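PDB 4ME8: signal peptidase I from Enterococcus faecalis, which probably cleaves the hydrophobic N-terminal signal or leader sequences from secreted proteins, as a serine-type endopeptidase of the peptidase S26 family. Local coordinates for residues A[95-100]-A[109-114]. Sequence-based numbering, arbitrary orientation.
Sequences ETLEAT and MYFVLG. With EDO (1,2-ethanediol), chain C.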
loop_
_atom_site.group_PDB
_atom_site.type_symbol
_atom_site.label_atom_id
_atom_site.label_comp_id
_atom_site.label_asym_id
_atom_site.label_seq_id
_atom_site.Cartn_x
_atom_site.Cartn_y
_atom_site.Cartn_z
ATOM N N GLU A 95 -2.958 -12.815 -0.684
ATOM C CA GLU A 95 -3.655 -14.017 -0.209
ATOM C C GLU A 95 -3.600 -14.185 1.317
ATOM O O GLU A 95 -4.492 -14.790 1.898
ATOM C CB GLU A 95 -3.084 -15.274 -0.866
ATOM C CG GLU A 95 -3.154 -15.283 -2.386
ATOM C CD GLU A 95 -2.811 -16.647 -2.964
ATOM O OE1 GLU A 95 -3.342 -17.669 -2.454
ATOM O OE2 GLU A 95 -2.006 -16.703 -3.918
ATOM N N THR A 96 -2.543 -13.669 1.949
ATOM C CA THR A 96 -2.350 -13.771 3.411
ATOM C C THR A 96 -3.287 -12.844 4.189
ATOM O O THR A 96 -3.628 -13.123 5.338
ATOM C CB THR A 96 -0.885 -13.440 3.798
ATOM O OG1 THR A 96 -0.042 -14.541 3.439
ATOM C CG2 THR A 96 -0.708 -13.170 5.299
ATOM N N LEU A 97 -3.687 -11.742 3.567
ATOM C CA LEU A 97 -4.431 -10.719 4.269
ATOM C C LEU A 97 -5.911 -11.036 4.266
ATOM O O LEU A 97 -6.509 -11.215 3.202
ATOM C CB LEU A 97 -4.195 -9.356 3.633
ATOM C CG LEU A 97 -2.764 -8.828 3.649
ATOM C CD1 LEU A 97 -2.669 -7.641 2.699
ATOM C CD2 LEU A 97 -2.332 -8.448 5.059
ATOM N N GLU A 98 -6.470 -11.117 5.473
ATOM C CA GLU A 98 -7.907 -11.232 5.703
ATOM C C GLU A 98 -8.658 -10.170 4.890
ATOM O O GLU A 98 -9.650 -10.468 4.235
ATOM C CB GLU A 98 -8.179 -11.087 7.218
ATOM C CG GLU A 98 -9.640 -11.078 7.666
ATOM C CD GLU A 98 -9.819 -11.080 9.194
ATOM O OE1 GLU A 98 -8.890 -10.679 9.935
ATOM O OE2 GLU A 98 -10.907 -11.480 9.667
ATOM N N ALA A 99 -8.153 -8.941 4.905
ATOM C CA ALA A 99 -8.806 -7.834 4.208
ATOM C C ALA A 99 -8.802 -7.904 2.656
ATOM O O ALA A 99 -9.587 -7.197 2.012
ATOM C CB ALA A 99 -8.210 -6.512 4.678
ATOM N N THR A 100 -7.934 -8.722 2.054
ATOM C CA THR A 100 -7.888 -8.831 0.583
ATOM C C THR A 100 -8.260 -10.208 0.039
ATOM O O THR A 100 -9.101 -10.290 -0.855
ATOM C CB THR A 100 -6.514 -8.433 0.002
ATOM O OG1 THR A 100 -5.476 -9.205 0.619
ATOM C CG2 THR A 100 -6.257 -6.935 0.208
HETATM N N MSE A 109 -9.048 -0.987 -9.092
HETATM C CA MSE A 109 -8.736 -0.861 -7.672
HETATM C C MSE A 109 -7.266 -0.730 -7.412
HETATM O O MSE A 109 -6.448 -1.106 -8.246
HETATM C CB MSE A 109 -9.284 -2.087 -6.958
HETATM C CG MSE A 109 -10.807 -2.030 -7.045
HETATM SE SE MSE A 109 -11.580 -2.961 -5.525
HETATM C CE MSE A 109 -11.592 -1.532 -4.188
ATOM N N TYR A 110 -6.944 -0.195 -6.232
ATOM C CA TYR A 110 -5.577 0.020 -5.771
ATOM C C TYR A 110 -5.331 -0.660 -4.423
ATOM O O TYR A 110 -6.247 -0.816 -3.611
ATOM C CB TYR A 110 -5.317 1.523 -5.571
ATOM C CG TYR A 110 -5.293 2.406 -6.816
ATOM C CD1 TYR A 110 -4.704 1.978 -8.002
ATOM C CD2 TYR A 110 -5.799 3.702 -6.775
ATOM C CE1 TYR A 110 -4.648 2.805 -9.115
ATOM C CE2 TYR A 110 -5.744 4.536 -7.879
ATOM C CZ TYR A 110 -5.173 4.082 -9.051
ATOM O OH TYR A 110 -5.114 4.901 -10.156
ATOM N N PHE A 111 -4.074 -1.039 -4.199
ATOM C CA PHE A 111 -3.569 -1.459 -2.902
ATOM C C PHE A 111 -2.684 -0.332 -2.410
ATOM O O PHE A 111 -1.763 0.094 -3.119
ATOM C CB PHE A 111 -2.744 -2.743 -3.032
ATOM C CG PHE A 111 -2.327 -3.326 -1.715
ATOM C CD1 PHE A 111 -3.182 -4.153 -1.011
ATOM C CD2 PHE A 111 -1.086 -3.029 -1.172
ATOM C CE1 PHE A 111 -2.803 -4.684 0.216
ATOM C CE2 PHE A 111 -0.705 -3.542 0.053
ATOM C CZ PHE A 111 -1.561 -4.375 0.750
ATOM N N VAL A 112 -2.978 0.181 -1.220
ATOM C CA VAL A 112 -2.236 1.331 -0.676
ATOM C C VAL A 112 -1.662 1.015 0.708
ATOM O O VAL A 112 -2.173 0.156 1.407
ATOM C CB VAL A 112 -3.109 2.600 -0.616
ATOM C CG1 VAL A 112 -3.696 2.921 -1.993
ATOM C CG2 VAL A 112 -4.212 2.475 0.435
ATOM N N LEU A 113 -0.572 1.683 1.070
ATOM C CA LEU A 113 0.044 1.529 2.385
ATOM C C LEU A 113 0.478 2.899 2.895
ATOM O O LEU A 113 0.842 3.760 2.101
ATOM C CB LEU A 113 1.268 0.623 2.305
ATOM C CG LEU A 113 1.121 -0.840 1.887
ATOM C CD1 LEU A 113 2.497 -1.465 1.784
ATOM C CD2 LEU A 113 0.269 -1.643 2.857
ATOM N N GLY A 114 0.451 3.091 4.211
ATOM C CA GLY A 114 0.949 4.325 4.812
ATOM C C GLY A 114 2.395 4.197 5.249
ATOM O O GLY A 114 2.805 3.134 5.724
HETATM C C1 EDO C . -4.192 -9.421 8.363
HETATM O O1 EDO C . -3.025 -8.899 9.026
HETATM C C2 EDO C . -5.381 -8.470 8.516
HETATM O O2 EDO C . -6.029 -8.231 7.251
#
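Leu97 and Thr100 meet the rim of the Phe111 ring, and the contact is wholly apolar. Leu97 brings CD1 to 3.9 Å from CE1 of Phe111, its side chain crossing the phenylalanine at about a right angle. Leucine's branched end lets CD1 meet the ring while CD2 lies 3.9 Å from C1 of a bound 1,2-ethanediol. From the same loop, the CG2 methyl of Thr100 stands 4.1 Å from that CE1. Both methyls lie close to the ring plane, at its edge. Phe111 suits the place because its long side chain covers much of the 9.2 Å between Thr100 CA and Phe111 CA; with CG anti to the backbone N (chi1 -173°), the ring reaches out toward the loop.

The polar bonds serve the loop itself. Thr100 N donates to Leu97 O at 3.1 Å, closing a type I beta turn over Glu98 and Ala99 that presents both side chains to the ring. Threonine fits here by being two-sided: OG1 bonds to Leu94 O while CG2 faces the phenylalanine. O2 of the ethanediol, probably from the crystallisation liquor, accepts a hydrogen bond from Ala99 N (3.2 Å); the diol also bonds to Arg124 O.

In this peptidase S26 fold the Phe111 side chain lies about 9 Å from that of Lys46, a predicted active-site residue. The contact packs the loop after strand 92-93 against strand 109-113, whose Phe111 pairs through its backbone with Ile49 and Gly50 of the antiparallel neighbour, strand 43-50, while its ring also touches Ser123 of helix 123-126.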